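PDB 2RK9: Glyoxalase/bleomycin resistance protein/dioxygenase from Vibrio splendidus, which is of unknown specific function but belongs to the glyoxalase/bleomycin resistance/dioxygenase superfamily, whose relatives include metal-dependent enzymes and drug-binding resistance proteins. Local coordinates for residues F29-E34 / E39-T44; E85-R90 / F130-D135; Q89-S94 / K118-Q123. The protein carries 1 engineered substitution. One frame throughout, in Å; residues are numbered along the deposited sequence.

In the fold
Contact 1 joins two neighbouring strands edge to edge, whereas contacts 2 and 3 lay one helix, 84-94, on the face of the same mixed sheet. Contact 1 is partly buried, at one edge of the sheet on strand 30-35, and relies on backbone hydrogen bonds and two near-parallel but slid-apart tyrosine rings. Its centre is about 25 Å from that of contact 2 and 28 Å from that of contact 3, across the chain's centre. Contacts 2 and 3 have centres about 6 Å apart, share Q89 and R90, and use adjacent strands, 129-135 and 115-123. Contact 3 is buried and purely apolar across its interface; contact 2 adds a water-mediated polar link, and both reach the second subunit.

Contact 1: F29-E34 / E39-T44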
loop_
_atom_site.group_PDB
_atom_site.type_symbol
_atom_site.label_atom_id
_atom_site.label_comp_id
_atom_site.label_asym_id
_atom_site.label_seq_id
_atom_site.Cartn_x
_atom_site.Cartn_y
_atom_site.Cartn_z
ATOM N N PHE B 29 10.113 10.348 8.436
ATOM C CA PHE B 29 10.357 8.912 8.455
ATOM C C PHE B 29 11.809 8.678 8.845
ATOM O O PHE B 29 12.627 9.595 8.785
ATOM C CB PHE B 29 10.115 8.287 7.076
ATOM C CG PHE B 29 8.671 8.057 6.752
ATOM C CD1 PHE B 29 7.765 9.110 6.748
ATOM C CD2 PHE B 29 8.220 6.783 6.429
ATOM C CE1 PHE B 29 6.425 8.896 6.425
ATOM C CE2 PHE B 29 6.889 6.555 6.105
ATOM C CZ PHE B 29 5.988 7.613 6.102
ATOM N N GLU B 30 12.109 7.449 9.248
ATOM C CA GLU B 30 13.464 7.060 9.629
ATOM C C GLU B 30 13.912 5.939 8.698
ATOM O O GLU B 30 13.144 5.023 8.414
ATOM C CB GLU B 30 13.491 6.539 11.065
ATOM C CG GLU B 30 12.765 7.410 12.068
ATOM C CD GLU B 30 12.887 6.895 13.495
ATOM O OE1 GLU B 30 12.415 5.765 13.791
ATOM O OE2 GLU B 30 13.459 7.631 14.326
ATOM N N VAL B 31 15.146 6.020 8.216
ATOM C CA VAL B 31 15.676 4.975 7.350
ATOM C C VAL B 31 16.048 3.837 8.298
ATOM O O VAL B 31 16.811 4.050 9.235
ATOM C CB VAL B 31 16.957 5.427 6.607
ATOM C CG1 VAL B 31 17.436 4.330 5.678
ATOM C CG2 VAL B 31 16.687 6.685 5.826
ATOM N N LYS B 32 15.491 2.651 8.075
ATOM C CA LYS B 32 15.814 1.509 8.916
ATOM C C LYS B 32 17.056 0.842 8.328
ATOM O O LYS B 32 17.974 0.466 9.053
ATOM C CB LYS B 32 14.649 0.520 8.971
ATOM C CG LYS B 32 15.001 -0.753 9.708
ATOM C CD LYS B 32 13.798 -1.639 9.944
ATOM C CE LYS B 32 13.224 -1.436 11.336
ATOM N NZ LYS B 32 11.995 -2.253 11.523
ATOM N N TYR B 33 17.088 0.705 7.007
ATOM C CA TYR B 33 18.251 0.131 6.337
ATOM C C TYR B 33 18.167 0.391 4.843
ATOM O O TYR B 33 17.114 0.791 4.338
ATOM C CB TYR B 33 18.396 -1.374 6.644
ATOM C CG TYR B 33 17.280 -2.269 6.151
ATOM C CD1 TYR B 33 17.371 -2.916 4.918
ATOM C CD2 TYR B 33 16.141 -2.498 6.930
ATOM C CE1 TYR B 33 16.361 -3.772 4.473
ATOM C CE2 TYR B 33 15.128 -3.350 6.488
ATOM C CZ TYR B 33 15.248 -3.982 5.262
ATOM O OH TYR B 33 14.254 -4.826 4.819
ATOM N N GLU B 34 19.281 0.185 4.141
ATOM C CA GLU B 34 19.325 0.423 2.698
ATOM C C GLU B 34 20.146 -0.619 1.951
ATOM O O GLU B 34 20.772 -1.506 2.539
ATOM C CB GLU B 34 19.978 1.775 2.374
ATOM C CG GLU B 34 19.673 2.958 3.260
ATOM C CD GLU B 34 20.588 4.136 2.924
ATOM O OE1 GLU B 34 20.748 5.035 3.769
ATOM O OE2 GLU B 34 21.148 4.163 1.805
ATOM N N GLU B 39 19.653 1.199 -5.103
ATOM C CA GLU B 39 18.785 2.362 -4.933
ATOM C C GLU B 39 17.559 1.959 -4.123
ATOM O O GLU B 39 16.444 2.413 -4.387
ATOM C CB GLU B 39 18.357 2.922 -6.293
ATOM C CG GLU B 39 19.478 3.604 -7.071
ATOM C CD GLU B 39 19.013 4.124 -8.417
ATOM O OE1 GLU B 39 18.079 4.954 -8.445
ATOM O OE2 GLU B 39 19.577 3.698 -9.456
ATOM N N PHE B 40 17.783 1.103 -3.131
ATOM C CA PHE B 40 16.715 0.610 -2.272
ATOM C C PHE B 40 16.823 1.202 -0.869
ATOM O O PHE B 40 17.910 1.266 -0.293
ATOM C CB PHE B 40 16.793 -0.910 -2.182
ATOM C CG PHE B 40 15.803 -1.523 -1.233
ATOM C CD1 PHE B 40 14.497 -1.774 -1.635
ATOM C CD2 PHE B 40 16.180 -1.857 0.064
ATOM C CE1 PHE B 40 13.587 -2.355 -0.762
ATOM C CE2 PHE B 40 15.275 -2.438 0.946
ATOM C CZ PHE B 40 13.976 -2.686 0.533
ATOM N N VAL B 41 15.687 1.628 -0.328
ATOM C CA VAL B 41 15.644 2.211 1.006
ATOM C C VAL B 41 14.424 1.674 1.753
ATOM O O VAL B 41 13.329 1.600 1.199
ATOM C CB VAL B 41 15.537 3.750 0.939
ATOM C CG1 VAL B 41 15.749 4.349 2.328
ATOM C CG2 VAL B 41 16.551 4.299 -0.054
ATOM N N TYR B 42 14.623 1.281 3.006
ATOM C CA TYR B 42 13.527 0.769 3.817
ATOM C C TYR B 42 13.267 1.779 4.929
ATOM O O TYR B 42 14.133 2.019 5.767
ATOM C CB TYR B 42 13.895 -0.582 4.428
ATOM C CG TYR B 42 12.704 -1.321 4.988
ATOM C CD1 TYR B 42 12.079 -2.319 4.256
ATOM C CD2 TYR B 42 12.193 -1.004 6.243
ATOM C CE1 TYR B 42 10.970 -2.993 4.757
ATOM C CE2 TYR B 42 11.079 -1.670 6.756
ATOM C CZ TYR B 42 10.476 -2.666 6.002
ATOM O OH TYR B 42 9.376 -3.327 6.485
ATOM N N LEU B 43 12.082 2.386 4.929
ATOM C CA LEU B 43 11.770 3.376 5.954
ATOM C C LEU B 43 10.599 2.992 6.850
ATOM O O LEU B 43 9.861 2.046 6.575
ATOM C CB LEU B 43 11.493 4.738 5.314
ATOM C CG LEU B 43 12.591 5.258 4.381
ATOM C CD1 LEU B 43 12.338 4.742 2.980
ATOM C CD2 LEU B 43 12.602 6.780 4.383
ATOM N N THR B 44 10.447 3.738 7.934
ATOM C CA THR B 44 9.369 3.495 8.878
ATOM C C THR B 44 9.007 4.800 9.570
ATOM O O THR B 44 9.839 5.697 9.716
ATOM C CB THR B 44 9.782 2.457 9.953
ATOM O OG1 THR B 44 8.653 2.127 10.777
ATOM C CG2 THR B 44 10.885 3.015 10.825
HETATM O O HOH W 1 19.877 3.287 -0.666
#
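Y42 and Y33 meet ring against ring on one face of the hairpin made by strands 30-35 and 40-45. Their planes are inclined by 10°, but the rings are slid so far apart that they barely overlap, with centroids 4.8 Å apart. The slide puts Y42 CB over the middle of the Y33 ring, 3.7 Å from its centroid, a CH-pi contact, while Y33 CE2 comes over the Y42 ring and lies 3.5 Å from Y42 CG. Y33 CG stands between its backbone N and carbonyl carbon (chi1 64°), which brings the ring back over the partner strand. K32 runs alongside Y42, its CB beside CD2.

T44, as heavily buried by the contact as Y42, is gripped through its backbone: E30 N donates to T44 O at 2.9 Å, and T44 N returns a bond to E30 O at 3.0 Å. Its OG1 and the hydroxyl of Y42 bind the two carboxylate oxygens of D49 on the next strand.

Between these pairs the register slips by one residue. K32 N bonds Y42 O at 2.8 Å and Y33 N reaches the same oxygen weakly, a classic beta bulge. On the other face V31, V41 and L43 pack together beneath helix 16-26, and V31 CG1 meets V41 CG1 at 3.8 Å. Water 1 donates to both E34 OE2 and F40 O.

The chemistry implies a hairpin fastened by its backbone ladder, with V31, V41 and L43 making an apolar patch toward helix 16-26 and the two tyrosine rings on the opposite face, where D49 binds Y42 OH and T44 OG1.

Contact 2: E85-R90 / F130-D135; sequences EPLYQR and FRFCQD
L87 of helix 84-94 rests on F132 of strand 129-135, in the helix-on-sheet layer of a βαβββ arrangement: strand 75-80, this helix, then strands 99-108, 115-123 and 129-135. That topology is characteristic of the glyoxalase/bleomycin resistance superfamily.

The apolar contact is made by one methyl. L87 CD2 sits over a face of the F132 ring, 4.1 Å from its centroid and 19° off the ring normal, a CH-pi contact displaced toward the attached end of the ring, so that the nearest ring atom is F132 CG at 3.9 Å. The two side chains cross at about a right angle. L87 CG lies anti to its backbone N (chi1 171°), which carries the branched end away from the helix toward the strand. V81 touches both L87 and F132, W79 meets the F132 ring edge-to-face, and L27 of the second subunit also packs on F132, so this small contact is part of a larger apolar layer.

A polar link runs beside it at the start of the helix. Q134 reaches back from the strand, and its OE1 accepts a hydrogen bond from I84 N, just before the segment 85-90. E85 OE2 forms a salt bridge with NZ of K118, on strand 115-123. The N-H groups of the first turn point off the N-terminal end, where no preceding turn supplies an acceptor, and this positive end would probably favour the amide oxygen of Q134. Water 2 bridges that oxygen to the next N-H, donating to Q134 OE1 at 2.7 Å and accepting from E85 N at 2.9 Å.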
loop_
_atom_site.group_PDB
_atom_site.type_symbol
_atom_site.label_atom_id
_atom_site.label_comp_id
_atom_site.label_asym_id
_atom_site.label_seq_id
_atom_site.Cartn_x
_atom_site.Cartn_y
_atom_site.Cartn_z
ATOM N N GLU B 85 1.372 -21.494 0.186
ATOM C CA GLU B 85 1.141 -22.633 -0.697
ATOM C C GLU B 85 -0.317 -22.791 -1.138
ATOM O O GLU B 85 -0.600 -22.845 -2.337
ATOM C CB GLU B 85 1.625 -23.926 -0.034
ATOM C CG GLU B 85 3.136 -24.089 -0.035
ATOM C CD GLU B 85 3.709 -24.072 -1.432
ATOM O OE1 GLU B 85 3.016 -24.552 -2.359
ATOM O OE2 GLU B 85 4.853 -23.597 -1.614
ATOM N N PRO B 86 -1.262 -22.875 -0.184
ATOM C CA PRO B 86 -2.652 -23.024 -0.631
ATOM C C PRO B 86 -3.162 -21.805 -1.403
ATOM O O PRO B 86 -3.990 -21.928 -2.298
ATOM C CB PRO B 86 -3.418 -23.276 0.670
ATOM C CG PRO B 86 -2.559 -22.645 1.729
ATOM C CD PRO B 86 -1.162 -22.987 1.282
ATOM N N LEU B 87 -2.666 -20.628 -1.049
ATOM C CA LEU B 87 -3.072 -19.418 -1.754
ATOM C C LEU B 87 -2.627 -19.512 -3.215
ATOM O O LEU B 87 -3.429 -19.329 -4.130
ATOM C CB LEU B 87 -2.439 -18.185 -1.104
ATOM C CG LEU B 87 -2.574 -16.842 -1.832
ATOM C CD1 LEU B 87 -4.033 -16.514 -2.096
ATOM C CD2 LEU B 87 -1.930 -15.755 -0.969
ATOM N N TYR B 88 -1.351 -19.814 -3.429
ATOM C CA TYR B 88 -0.820 -19.909 -4.779
ATOM C C TYR B 88 -1.517 -20.966 -5.623
ATOM O O TYR B 88 -1.776 -20.741 -6.801
ATOM C CB TYR B 88 0.681 -20.209 -4.760
ATOM C CG TYR B 88 1.315 -20.200 -6.132
ATOM C CD1 TYR B 88 1.416 -19.019 -6.863
ATOM C CD2 TYR B 88 1.824 -21.372 -6.700
ATOM C CE1 TYR B 88 2.008 -18.999 -8.128
ATOM C CE2 TYR B 88 2.420 -21.360 -7.967
ATOM C CZ TYR B 88 2.507 -20.166 -8.672
ATOM O OH TYR B 88 3.093 -20.123 -9.922
ATOM N N GLN B 89 -1.815 -22.120 -5.037
ATOM C CA GLN B 89 -2.460 -23.157 -5.822
ATOM C C GLN B 89 -3.855 -22.736 -6.286
ATOM O O GLN B 89 -4.265 -23.078 -7.396
ATOM C CB GLN B 89 -2.486 -24.490 -5.054
ATOM C CG GLN B 89 -3.139 -24.450 -3.710
ATOM C CD GLN B 89 -3.225 -25.834 -3.085
ATOM O OE1 GLN B 89 -2.212 -26.412 -2.666
ATOM N NE2 GLN B 89 -4.439 -26.381 -3.032
ATOM N N ARG B 90 -4.565 -21.952 -5.477
ATOM C CA ARG B 90 -5.901 -21.503 -5.873
ATOM C C ARG B 90 -5.804 -20.472 -6.992
ATOM O O ARG B 90 -6.601 -20.489 -7.931
ATOM C CB ARG B 90 -6.664 -20.910 -4.683
ATOM C CG ARG B 90 -8.118 -20.590 -5.024
ATOM C CD ARG B 90 -8.947 -20.149 -3.817
ATOM N NE ARG B 90 -8.350 -19.012 -3.130
ATOM C CZ ARG B 90 -7.577 -19.111 -2.053
ATOM N NH1 ARG B 90 -7.307 -20.303 -1.529
ATOM N NH2 ARG B 90 -7.073 -18.017 -1.494
ATOM N N PHE B 130 0.491 -7.286 -6.462
ATOM C CA PHE B 130 0.650 -7.761 -5.093
ATOM C C PHE B 130 1.744 -8.817 -5.057
ATOM O O PHE B 130 1.743 -9.752 -5.862
ATOM C CB PHE B 130 -0.651 -8.398 -4.587
ATOM C CG PHE B 130 -1.687 -7.409 -4.120
ATOM C CD1 PHE B 130 -2.010 -7.313 -2.770
ATOM C CD2 PHE B 130 -2.354 -6.595 -5.025
ATOM C CE1 PHE B 130 -2.986 -6.418 -2.328
ATOM C CE2 PHE B 130 -3.323 -5.701 -4.598
ATOM C CZ PHE B 130 -3.645 -5.611 -3.246
ATOM N N ARG B 131 2.681 -8.666 -4.132
ATOM C CA ARG B 131 3.744 -9.647 -3.974
ATOM C C ARG B 131 3.472 -10.312 -2.633
ATOM O O ARG B 131 3.801 -9.763 -1.582
ATOM C CB ARG B 131 5.119 -8.978 -3.943
ATOM C CG ARG B 131 6.271 -9.968 -3.853
ATOM C CD ARG B 131 7.449 -9.373 -3.105
ATOM N NE ARG B 131 7.936 -8.115 -3.679
ATOM C CZ ARG B 131 8.840 -8.035 -4.651
ATOM N NH1 ARG B 131 9.359 -9.139 -5.169
ATOM N NH2 ARG B 131 9.247 -6.848 -5.087
ATOM N N PHE B 132 2.841 -11.481 -2.668
ATOM C CA PHE B 132 2.530 -12.203 -1.440
ATOM C C PHE B 132 3.791 -12.893 -0.945
ATOM O O PHE B 132 4.515 -13.509 -1.728
ATOM C CB PHE B 132 1.404 -13.206 -1.702
ATOM C CG PHE B 132 0.075 -12.554 -1.953
ATOM C CD1 PHE B 132 -0.585 -11.889 -0.926
ATOM C CD2 PHE B 132 -0.493 -12.556 -3.226
ATOM C CE1 PHE B 132 -1.789 -11.235 -1.159
ATOM C CE2 PHE B 132 -1.699 -11.902 -3.467
ATOM C CZ PHE B 132 -2.345 -11.239 -2.432
ATOM N N CYS B 133 4.052 -12.775 0.353
ATOM C CA CYS B 133 5.253 -13.352 0.946
ATOM C C CYS B 133 4.976 -14.116 2.227
ATOM O O CYS B 133 4.124 -13.723 3.028
ATOM C CB CYS B 133 6.259 -12.252 1.297
ATOM S SG CYS B 133 6.688 -11.092 -0.000
ATOM N N GLN B 134 5.723 -15.196 2.425
ATOM C CA GLN B 134 5.612 -15.985 3.642
ATOM C C GLN B 134 7.031 -16.284 4.116
ATOM O O GLN B 134 7.826 -16.852 3.375
ATOM C CB GLN B 134 4.902 -17.313 3.397
ATOM C CG GLN B 134 4.608 -18.050 4.699
ATOM C CD GLN B 134 4.420 -19.536 4.501
ATOM O OE1 GLN B 134 3.672 -19.968 3.627
ATOM N NE2 GLN B 134 5.100 -20.331 5.321
ATOM N N ASP B 135 7.351 -15.898 5.343
ATOM C CA ASP B 135 8.673 -16.162 5.885
ATOM C C ASP B 135 8.768 -17.607 6.346
ATOM O O ASP B 135 7.751 -18.272 6.551
ATOM C CB ASP B 135 8.958 -15.241 7.069
ATOM C CG ASP B 135 9.108 -13.802 6.660
ATOM O OD1 ASP B 135 8.124 -13.220 6.160
ATOM O OD2 ASP B 135 10.210 -13.248 6.830
HETATM O O HOH W 2 2.578 -22.289 2.653
#

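Contact 3: Q89-S94 / K118-Q123. Engineered in segment 118-123: M121 (natural residue Ile).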
loop_
_atom_site.group_PDB
_atom_site.type_symbol
_atom_site.label_atom_id
_atom_site.label_comp_id
_atom_site.label_asym_id
_atom_site.label_seq_id
_atom_site.Cartn_x
_atom_site.Cartn_y
_atom_site.Cartn_z
ATOM N N GLN B 89 -1.815 -22.120 -5.037
ATOM C CA GLN B 89 -2.460 -23.157 -5.822
ATOM C C GLN B 89 -3.855 -22.736 -6.286
ATOM O O GLN B 89 -4.265 -23.078 -7.396
ATOM C CB GLN B 89 -2.486 -24.490 -5.054
ATOM C CG GLN B 89 -3.139 -24.450 -3.710
ATOM C CD GLN B 89 -3.225 -25.834 -3.085
ATOM O OE1 GLN B 89 -2.212 -26.412 -2.666
ATOM N NE2 GLN B 89 -4.439 -26.381 -3.032
ATOM N N ARG B 90 -4.565 -21.952 -5.477
ATOM C CA ARG B 90 -5.901 -21.503 -5.873
ATOM C C ARG B 90 -5.804 -20.472 -6.992
ATOM O O ARG B 90 -6.601 -20.489 -7.931
ATOM C CB ARG B 90 -6.664 -20.910 -4.683
ATOM C CG ARG B 90 -8.118 -20.590 -5.024
ATOM C CD ARG B 90 -8.947 -20.149 -3.817
ATOM N NE ARG B 90 -8.350 -19.012 -3.130
ATOM C CZ ARG B 90 -7.577 -19.111 -2.053
ATOM N NH1 ARG B 90 -7.307 -20.303 -1.529
ATOM N NH2 ARG B 90 -7.073 -18.017 -1.494
ATOM N N VAL B 91 -4.824 -19.577 -6.894
ATOM C CA VAL B 91 -4.630 -18.550 -7.917
ATOM C C VAL B 91 -4.248 -19.205 -9.240
ATOM O O VAL B 91 -4.752 -18.837 -10.303
ATOM C CB VAL B 91 -3.514 -17.564 -7.506
ATOM C CG1 VAL B 91 -3.230 -16.584 -8.645
ATOM C CG2 VAL B 91 -3.930 -16.812 -6.263
ATOM N N ASN B 92 -3.359 -20.186 -9.156
ATOM C CA ASN B 92 -2.878 -20.913 -10.321
ATOM C C ASN B 92 -4.018 -21.691 -10.971
ATOM O O ASN B 92 -4.028 -21.895 -12.187
ATOM C CB ASN B 92 -1.782 -21.878 -9.881
ATOM C CG ASN B 92 -0.736 -22.116 -10.948
ATOM O OD1 ASN B 92 0.166 -22.931 -10.748
ATOM N ND2 ASN B 92 -0.837 -21.414 -12.076
ATOM N N GLU B 93 -4.975 -22.124 -10.152
ATOM C CA GLU B 93 -6.120 -22.886 -10.638
ATOM C C GLU B 93 -7.208 -22.045 -11.286
ATOM O O GLU B 93 -7.621 -22.314 -12.412
ATOM C CB GLU B 93 -6.736 -23.707 -9.500
ATOM C CG GLU B 93 -6.072 -25.052 -9.309
ATOM C CD GLU B 93 -6.724 -25.894 -8.233
ATOM O OE1 GLU B 93 -7.977 -25.926 -8.153
ATOM O OE2 GLU B 93 -5.977 -26.542 -7.478
ATOM N N SER B 94 -7.660 -21.014 -10.584
ATOM C CA SER B 94 -8.735 -20.175 -11.094
ATOM C C SER B 94 -8.351 -18.884 -11.809
ATOM O O SER B 94 -9.222 -18.221 -12.376
ATOM C CB SER B 94 -9.702 -19.849 -9.957
ATOM O OG SER B 94 -8.992 -19.373 -8.830
ATOM N N LYS B 118 9.137 -17.349 0.820
ATOM C CA LYS B 118 8.459 -17.764 -0.396
ATOM C C LYS B 118 7.600 -16.594 -0.847
ATOM O O LYS B 118 7.039 -15.884 -0.017
ATOM C CB LYS B 118 7.565 -18.974 -0.136
ATOM C CG LYS B 118 8.306 -20.274 0.115
ATOM C CD LYS B 118 7.318 -21.411 0.318
ATOM C CE LYS B 118 8.033 -22.726 0.496
ATOM N NZ LYS B 118 7.071 -23.856 0.601
ATOM N N GLN B 119 7.512 -16.384 -2.156
ATOM C CA GLN B 119 6.695 -15.302 -2.690
ATOM C C GLN B 119 6.299 -15.532 -4.127
ATOM O O GLN B 119 6.947 -16.281 -4.858
ATOM C CB GLN B 119 7.431 -13.957 -2.628
ATOM C CG GLN B 119 8.653 -13.853 -3.545
ATOM C CD GLN B 119 9.427 -12.539 -3.366
ATOM O OE1 GLN B 119 9.952 -12.249 -2.288
ATOM N NE2 GLN B 119 9.492 -11.744 -4.425
ATOM N N PHE B 120 5.218 -14.870 -4.515
ATOM C CA PHE B 120 4.743 -14.895 -5.883
ATOM C C PHE B 120 4.022 -13.571 -6.076
ATOM O O PHE B 120 3.649 -12.917 -5.105
ATOM C CB PHE B 120 3.834 -16.106 -6.163
ATOM C CG PHE B 120 2.426 -15.979 -5.660
ATOM C CD1 PHE B 120 1.431 -15.438 -6.469
ATOM C CD2 PHE B 120 2.073 -16.476 -4.410
ATOM C CE1 PHE B 120 0.101 -15.398 -6.043
ATOM C CE2 PHE B 120 0.752 -16.442 -3.973
ATOM C CZ PHE B 120 -0.236 -15.903 -4.792
HETATM N N MSE B 121 3.879 -13.146 -7.322
HETATM C CA MSE B 121 3.200 -11.888 -7.581
HETATM C C MSE B 121 1.990 -12.087 -8.458
HETATM O O MSE B 121 1.990 -12.925 -9.356
HETATM C CB MSE B 121 4.139 -10.890 -8.255
HETATM C CG MSE B 121 5.224 -10.339 -7.347
HETATM SE SE MSE B 121 6.400 -9.149 -8.284
HETATM C CE MSE B 121 5.188 -7.662 -8.495
ATOM N N VAL B 122 0.956 -11.303 -8.192
ATOM C CA VAL B 122 -0.263 -11.388 -8.976
ATOM C C VAL B 122 -0.763 -9.997 -9.299
ATOM O O VAL B 122 -0.541 -9.057 -8.546
ATOM C CB VAL B 122 -1.377 -12.157 -8.218
ATOM C CG1 VAL B 122 -1.827 -11.378 -7.001
ATOM C CG2 VAL B 122 -2.549 -12.422 -9.142
ATOM N N GLN B 123 -1.422 -9.872 -10.439
ATOM C CA GLN B 123 -1.982 -8.598 -10.843
ATOM C C GLN B 123 -3.487 -8.740 -10.757
ATOM O O GLN B 123 -4.055 -9.693 -11.289
ATOM C CB GLN B 123 -1.584 -8.259 -12.278
ATOM C CG GLN B 123 -2.242 -6.984 -12.777
ATOM C CD GLN B 123 -1.840 -6.641 -14.184
ATOM O OE1 GLN B 123 -2.018 -7.439 -15.099
ATOM N NE2 GLN B 123 -1.290 -5.450 -14.370
#
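V91 faces F120 and V122, two residues from the same side of strand 115-123, and every contact across these segments is apolar. The two methyls of V91 divide the work. Its CG2 approaches the far end of the F120 ring obliquely, at 4.1 Å from CZ, while its CG1 meets V122 CG2 at 4.2 Å. CG1 is anti to the backbone N of V91 (chi1 174°), which leaves CG2 beside that N and spreads the two methyls toward different partners. F120 stands its ring well off the sheet, so CZ reaches the helix although the strand backbone stays distant: even the nearest pair of CA atoms, V91 and V122, is 8.5 Å apart. Y88, on the same helix, points the edge of its ring at a face of F120, with CD1 over that face. Between F120 and V122, the engineered selenomethionine M121 turns to the other side of the strand and touches R131 and Y100.

The hydrogen bonds lie within the helix. R90 O receives S94 N at 2.9 Å and S94 OG at 2.8 Å, from opposite faces of its carbonyl plane, with the hydroxyl 37° out of that plane. The serine side chain thus folds back on the last turn and adds a second bond to the same oxygen.

A third group of contacts belongs to the dimer. R90 NE donates to V26 O of the second subunit, whose L27 packs on V91 and whose F22 touches V122.

Here V91 meets both F120 and V122, residues i and i+2 on one face of the strand. One helix packed on the face of a mixed sheet is typical of the βαβββ fold of the glyoxalase/bleomycin resistance superfamily.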